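190aa long hypothetical protein (Pyrococcus horikoshii, PDB 2DDZ) is of unknown function but forms a hexamer and belongs to the DUF366 family, which is grouped with the class II tRNA synthetase-like proteins. Local coordinates at residues E[50-55]-E[122-127]; E[111-114]-E[120-123]. One frame throughout, in Å; residues are numbered along the deposited sequence.

Contact 1: residues E[50-55]-E[122-127]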
ATOM      1  N   GLU E  50       9.492  22.336 -14.055  1.00 51.31           N
ATOM      2  CA  GLU E  50       8.874  21.088 -14.478  1.00 45.15           C
ATOM      3  C   GLU E  50       9.874  19.930 -14.430  1.00 37.89           C
ATOM      4  O   GLU E  50       9.504  18.778 -14.658  1.00 47.31           O
ATOM      5  CB  GLU E  50       8.315  21.226 -15.897  1.00 39.99           C
ATOM      6  CG  GLU E  50       7.207  22.267 -16.060  1.00 54.18           C
ATOM      7  CD  GLU E  50       5.910  21.883 -15.359  1.00 55.58           C
ATOM      8  OE1 GLU E  50       5.671  20.676 -15.139  1.00 58.86           O
ATOM      9  OE2 GLU E  50       5.119  22.794 -15.045  1.00 64.39           O
ATOM     10  N   MET E  51      11.139  20.235 -14.144  1.00 32.42           N
ATOM     11  CA  MET E  51      12.171  19.204 -14.077  1.00 40.13           C
ATOM     12  C   MET E  51      11.912  18.237 -12.921  1.00 35.24           C
ATOM     13  O   MET E  51      11.655  18.657 -11.793  1.00 32.33           O
ATOM     14  CB  MET E  51      13.560  19.835 -13.920  1.00 41.28           C
ATOM     15  CG  MET E  51      14.110  20.494 -15.172  1.00 43.32           C
ATOM     16  SD  MET E  51      15.805  20.976 -15.011  1.00 36.08           S
ATOM     17  CE  MET E  51      16.483  19.591 -15.563  1.00 43.37           C
ATOM     18  N   VAL E  52      11.979  16.941 -13.209  1.00 34.80           N
ATOM     19  CA  VAL E  52      11.728  15.923 -12.192  1.00 36.36           C
ATOM     20  C   VAL E  52      13.000  15.351 -11.568  1.00 39.39           C
ATOM     21  O   VAL E  52      13.031  15.060 -10.377  1.00 28.95           O
ATOM     22  CB  VAL E  52      10.872  14.768 -12.777  1.00 34.66           C
ATOM     23  CG1 VAL E  52      10.826  13.599 -11.802  1.00 29.95           C
ATOM     24  CG2 VAL E  52       9.441  15.270 -13.061  1.00 27.71           C
ATOM     25  N   ASP E  53      14.042  15.177 -12.375  1.00 40.93           N
ATOM     26  CA  ASP E  53      15.302  14.643 -11.868  1.00 32.03           C
ATOM     27  C   ASP E  53      15.990  15.704 -10.999  1.00 33.30           C
ATOM     28  O   ASP E  53      16.522  16.688 -11.511  1.00 28.45           O
ATOM     29  CB  ASP E  53      16.220  14.247 -13.029  1.00 20.01           C
ATOM     30  CG  ASP E  53      17.384  13.372 -12.586  1.00 34.48           C
ATOM     31  OD1 ASP E  53      17.779  13.428 -11.401  1.00 36.68           O
ATOM     32  OD2 ASP E  53      17.919  12.625 -13.434  1.00 45.97           O
ATOM     33  N   ILE E  54      15.973  15.493  -9.683  1.00 33.59           N
ATOM     34  CA  ILE E  54      16.594  16.417  -8.749  1.00 26.98           C
ATOM     35  C   ILE E  54      18.066  16.614  -9.078  1.00 36.47           C
ATOM     36  O   ILE E  54      18.612  17.701  -8.868  1.00 32.00           O
ATOM     37  CB  ILE E  54      16.481  15.924  -7.288  1.00 32.74           C
ATOM     38  CG1 ILE E  54      15.016  15.922  -6.841  1.00 29.53           C
ATOM     39  CG2 ILE E  54      17.260  16.857  -6.360  1.00 20.80           C
ATOM     40  CD1 ILE E  54      14.351  17.249  -7.088  1.00 66.61           C
ATOM     41  N   GLU E  55      18.719  15.560  -9.564  1.00 26.69           N
ATOM     42  CA  GLU E  55      20.131  15.659  -9.938  1.00 32.34           C
ATOM     43  C   GLU E  55      20.309  16.660 -11.099  1.00 43.15           C
ATOM     44  O   GLU E  55      21.323  17.359 -11.169  1.00 40.12           O
ATOM     45  CB  GLU E  55      20.677  14.289 -10.358  1.00 31.72           C
ATOM     46  CG  GLU E  55      22.159  14.298 -10.728  1.00 44.56           C
ATOM     47  CD  GLU E  55      22.685  12.917 -11.116  1.00 50.89           C
ATOM     48  OE1 GLU E  55      21.905  11.941 -11.075  1.00 62.72           O
ATOM     49  OE2 GLU E  55      23.881  12.806 -11.461  1.00 67.27           O
ATOM     50  N   ILE E 122      16.587  10.413 -23.487  1.00 37.05           N
ATOM     51  CA  ILE E 122      16.433  11.039 -22.178  1.00 31.14           C
ATOM     52  C   ILE E 122      15.177  10.373 -21.628  1.00 37.96           C
ATOM     53  O   ILE E 122      14.297   9.939 -22.392  1.00 32.51           O
ATOM     54  CB  ILE E 122      16.229  12.572 -22.212  1.00 40.15           C
ATOM     55  CG1 ILE E 122      14.942  12.931 -22.956  1.00 33.78           C
ATOM     56  CG2 ILE E 122      17.491  13.248 -22.774  1.00 30.31           C
ATOM     57  CD1 ILE E 122      14.498  14.364 -22.717  1.00 33.66           C
ATOM     58  N   SER E 123      15.095  10.263 -20.311  1.00 34.54           N
ATOM     59  CA  SER E 123      13.947   9.605 -19.713  1.00 31.01           C
ATOM     60  C   SER E 123      13.856   9.913 -18.237  1.00 27.95           C
ATOM     61  O   SER E 123      14.831  10.316 -17.611  1.00 33.67           O
ATOM     62  CB  SER E 123      14.068   8.081 -19.911  1.00 25.82           C
ATOM     63  OG  SER E 123      12.934   7.383 -19.419  1.00 29.10           O
ATOM     64  N   ILE E 124      12.668   9.718 -17.685  1.00 28.27           N
ATOM     65  CA  ILE E 124      12.461   9.939 -16.279  1.00 25.20           C
ATOM     66  C   ILE E 124      11.211   9.201 -15.849  1.00 30.31           C
ATOM     67  O   ILE E 124      10.246   9.088 -16.615  1.00 26.50           O
ATOM     68  CB  ILE E 124      12.367  11.462 -15.958  1.00 33.61           C
ATOM     69  CG1 ILE E 124      12.912  11.708 -14.542  1.00 26.16           C
ATOM     70  CG2 ILE E 124      10.929  11.963 -16.102  1.00 21.31           C
ATOM     71  CD1 ILE E 124      12.055  11.097 -13.472  1.00 61.25           C
ATOM     72  N   ALA E 125      11.249   8.663 -14.633  1.00 34.18           N
ATOM     73  CA  ALA E 125      10.119   7.928 -14.072  1.00 29.01           C
ATOM     74  C   ALA E 125       9.806   8.453 -12.689  1.00 27.71           C
ATOM     75  O   ALA E 125      10.710   8.655 -11.888  1.00 26.67           O
ATOM     76  CB  ALA E 125      10.446   6.449 -13.985  1.00 26.61           C
ATOM     77  N   THR E 126       8.530   8.657 -12.396  1.00 21.26           N
ATOM     78  CA  THR E 126       8.162   9.145 -11.083  1.00 27.20           C
ATOM     79  C   THR E 126       6.702   8.848 -10.770  1.00 26.06           C
ATOM     80  O   THR E 126       6.056   8.071 -11.463  1.00 30.45           O
ATOM     81  CB  THR E 126       8.436  10.676 -10.943  1.00 29.16           C
ATOM     82  OG1 THR E 126       8.182  11.078  -9.593  1.00 31.37           O
ATOM     83  CG2 THR E 126       7.550  11.483 -11.880  1.00 15.88           C
ATOM     84  N   VAL E 127       6.183   9.437  -9.705  1.00 24.74           N
ATOM     85  CA  VAL E 127       4.800   9.187  -9.345  1.00 23.01           C
ATOM     86  C   VAL E 127       4.116  10.464  -8.927  1.00 25.67           C
ATOM     87  O   VAL E 127       4.773  11.482  -8.652  1.00 23.23           O
ATOM     88  CB  VAL E 127       4.668   8.183  -8.147  1.00 23.11           C
ATOM     89  CG1 VAL E 127       5.419   6.894  -8.440  1.00 30.25           C
ATOM     90  CG2 VAL E 127       5.171   8.834  -6.869  1.00 17.01           C
TER
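Val52 packs on Ile124 and Thr126, and this apolar patch joins the loop before helix 54-59 to strand 118-128. The Val52 methyl CG1 does most of the touching. It is anti to the backbone N (chi1 170°), which carries it out toward the strand. There it meets Ile124 CD1 at 3.2 Å, an approach so short that its detail is doubtful and may reflect the modelled rotamer of Ile124. Val52 and Ile124 lie across each other at a slant, and the CB of Val52 lies 3.9 Å from Ile124 CD1. Thr126 meets Val52 tip to tip, with its CB and CG2 both 3.9 Å from Val52 CG1. The Thr126 hydroxyl has another task: OG1 is hydrogen-bonded to Arg187 O of the second subunit. Beside Val52, the backbone N of Asp53 lies 4.2 Å from Ile124 CG1. Asp53 is the N-cap of helix 54-59. Its OD1 accepts from Glu55 N at 3.0 Å, and the N-H comes from above the carboxylate plane. With an alanine at Ile124, Val52 CG1 would probably lose its nearest partner on the strand, and a gap would open beside it. Val189 and Val186 of the second subunit pack on Val52 and Ile124, respectively. No hydrogen bond crosses between 50-55 and 122-127, so their direct contact rests on apolar packing, within a subunit interface.

Contact 2: residues E[111-114]-E[120-123]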
ATOM      1  N   ASP E 111      18.745   3.789 -17.712  1.00 33.92           N
ATOM      2  CA  ASP E 111      17.569   4.204 -18.458  1.00 37.35           C
ATOM      3  C   ASP E 111      17.967   5.023 -19.692  1.00 40.78           C
ATOM      4  O   ASP E 111      17.133   5.687 -20.297  1.00 31.21           O
ATOM      5  CB  ASP E 111      16.642   5.027 -17.555  1.00 37.90           C
ATOM      6  CG  ASP E 111      17.254   6.343 -17.131  1.00 40.51           C
ATOM      7  OD1 ASP E 111      18.495   6.477 -17.213  1.00 51.84           O
ATOM      8  OD2 ASP E 111      16.497   7.244 -16.700  1.00 49.73           O
ATOM      9  N   ASP E 112      19.247   4.978 -20.053  1.00 41.60           N
ATOM     10  CA  ASP E 112      19.736   5.713 -21.216  1.00 39.11           C
ATOM     11  C   ASP E 112      20.144   4.776 -22.349  1.00 40.33           C
ATOM     12  O   ASP E 112      20.779   3.735 -22.128  1.00 34.67           O
ATOM     13  CB  ASP E 112      20.947   6.586 -20.866  1.00 41.34           C
ATOM     14  CG  ASP E 112      20.601   7.756 -19.981  1.00 42.45           C
ATOM     15  OD1 ASP E 112      19.511   8.343 -20.145  1.00 46.71           O
ATOM     16  OD2 ASP E 112      21.442   8.100 -19.126  1.00 52.45           O
ATOM     17  N   ILE E 113      19.778   5.168 -23.564  1.00 33.33           N
ATOM     18  CA  ILE E 113      20.098   4.406 -24.759  1.00 38.47           C
ATOM     19  C   ILE E 113      21.323   5.012 -25.443  1.00 42.15           C
ATOM     20  O   ILE E 113      21.377   6.223 -25.691  1.00 43.37           O
ATOM     21  CB  ILE E 113      18.911   4.424 -25.726  1.00 44.81           C
ATOM     22  CG1 ILE E 113      17.730   3.690 -25.082  1.00 40.21           C
ATOM     23  CG2 ILE E 113      19.308   3.807 -27.068  1.00 42.25           C
ATOM     24  CD1 ILE E 113      16.458   3.813 -25.854  1.00 37.13           C
ATOM     25  N   TYR E 114      22.306   4.170 -25.740  1.00 42.00           N
ATOM     26  CA  TYR E 114      23.531   4.616 -26.404  1.00 47.64           C
ATOM     27  C   TYR E 114      23.813   3.842 -27.689  1.00 49.46           C
ATOM     28  O   TYR E 114      23.510   2.647 -27.808  1.00 42.52           O
ATOM     29  CB  TYR E 114      24.752   4.471 -25.483  1.00 52.94           C
ATOM     30  CG  TYR E 114      24.894   5.537 -24.421  1.00 54.31           C
ATOM     31  CD1 TYR E 114      24.105   5.516 -23.274  1.00 57.07           C
ATOM     32  CD2 TYR E 114      25.815   6.574 -24.567  1.00 57.99           C
ATOM     33  CE1 TYR E 114      24.229   6.500 -22.298  1.00 50.74           C
ATOM     34  CE2 TYR E 114      25.945   7.569 -23.594  1.00 56.01           C
ATOM     35  CZ  TYR E 114      25.148   7.522 -22.463  1.00 56.69           C
ATOM     36  OH  TYR E 114      25.264   8.491 -21.494  1.00 65.89           O
ATOM     37  N   LEU E 120      21.349   8.660 -27.281  1.00 49.74           N
ATOM     38  CA  LEU E 120      20.189   8.859 -28.141  1.00 42.17           C
ATOM     39  C   LEU E 120      18.948   9.368 -27.417  1.00 43.08           C
ATOM     40  O   LEU E 120      18.128  10.081 -28.003  1.00 42.61           O
ATOM     41  CB  LEU E 120      19.833   7.527 -28.815  1.00 43.58           C
ATOM     42  CG  LEU E 120      18.516   7.397 -29.593  1.00 41.25           C
ATOM     43  CD1 LEU E 120      18.614   8.168 -30.913  1.00 34.72           C
ATOM     44  CD2 LEU E 120      18.236   5.910 -29.869  1.00 35.69           C
ATOM     45  N   SER E 121      18.828   9.025 -26.137  1.00 44.71           N
ATOM     46  CA  SER E 121      17.628   9.358 -25.367  1.00 44.62           C
ATOM     47  C   SER E 121      17.753  10.119 -24.051  1.00 36.73           C
ATOM     48  O   SER E 121      18.838  10.430 -23.581  1.00 43.25           O
ATOM     49  CB  SER E 121      16.893   8.055 -25.052  1.00 46.09           C
ATOM     50  OG  SER E 121      17.679   7.261 -24.164  1.00 35.23           O
ATOM     51  N   ILE E 122      16.587  10.413 -23.487  1.00 37.05           N
ATOM     52  CA  ILE E 122      16.433  11.039 -22.178  1.00 31.14           C
ATOM     53  C   ILE E 122      15.177  10.373 -21.628  1.00 37.96           C
ATOM     54  O   ILE E 122      14.297   9.939 -22.392  1.00 32.51           O
ATOM     55  CB  ILE E 122      16.229  12.572 -22.212  1.00 40.15           C
ATOM     56  CG1 ILE E 122      14.942  12.931 -22.956  1.00 33.78           C
ATOM     57  CG2 ILE E 122      17.491  13.248 -22.774  1.00 30.31           C
ATOM     58  CD1 ILE E 122      14.498  14.364 -22.717  1.00 33.66           C
ATOM     59  N   SER E 123      15.095  10.263 -20.311  1.00 34.54           N
ATOM     60  CA  SER E 123      13.947   9.605 -19.713  1.00 31.01           C
ATOM     61  C   SER E 123      13.856   9.913 -18.237  1.00 27.95           C
ATOM     62  O   SER E 123      14.831  10.316 -17.611  1.00 33.67           O
ATOM     63  CB  SER E 123      14.068   8.081 -19.911  1.00 25.82           C
ATOM     64  OG  SER E 123      12.934   7.383 -19.419  1.00 29.10           O
TER
HETATM   65  O   HOH W   1      17.028   8.001 -21.671  1.00 41.15           O
HETATM   66  O   HOH W   2      17.898  10.455 -18.760  1.00 42.33           O
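Ser121 and Ile113 face each other across two antiparallel strands, and the serine hydroxyl accepts a backbone N-H of the other strand. With chi1 at 67°, Ser121 OG sits between its own backbone N and carbonyl carbon and points at the partner strand. It accepts from Ile113 N at 3.0 Å, with an N-H...O angle of 158°. Next along, Leu120 N donates to Ile113 O at 2.9 Å in a nearly straight bond. The strands are the two arms of a beta hairpin, 112-115 and 118-128, between strands 106-109 and 131-139 of the mixed sheet. Ile113 CG2 and Leu120 CD2 lie 3.7 Å apart, and the two side chains run side by side in the same direction. Helix 81-100 covers them through Ile92, Val96 and Leu99. Toward Asp111 water fills in between the strands. Water 1 donates to Asp111 O at 2.7 Å and to Asp112 OD1, and it is also hydrogen-bonded to Ser121 OG. Water 2 accepts from Ser123 N and donates to the same Asp112 OD1, at 3.0 Å. Asp112 CG is anti to its carbonyl carbon (chi1 -69°), and this brings OD1 nearer the partner strand, where it accepts from both waters. Ser123 OG turns instead to His135 O and Gln88 NE2.

Contacts 1 and 2 meet on one strand, 118-128, and share Ile122 and Ser123. Their centres are 13 Å apart. Along the chain, 50-55 comes first, then 111-114, then the shared strand. Contact 2 is local: it pairs the strand with its hairpin neighbour 112-115 inside the mixed sheet. Contact 1 is long-range, with 66 residues between its segments, and brings in the loop that leads to helix 54-59. Helix 81-100 packs beside the sheet at both places. The second subunit reaches much more of contact 1 than of contact 2. The strand thus links a hairpin within the subunit to a region where subunits of the hexamer meet.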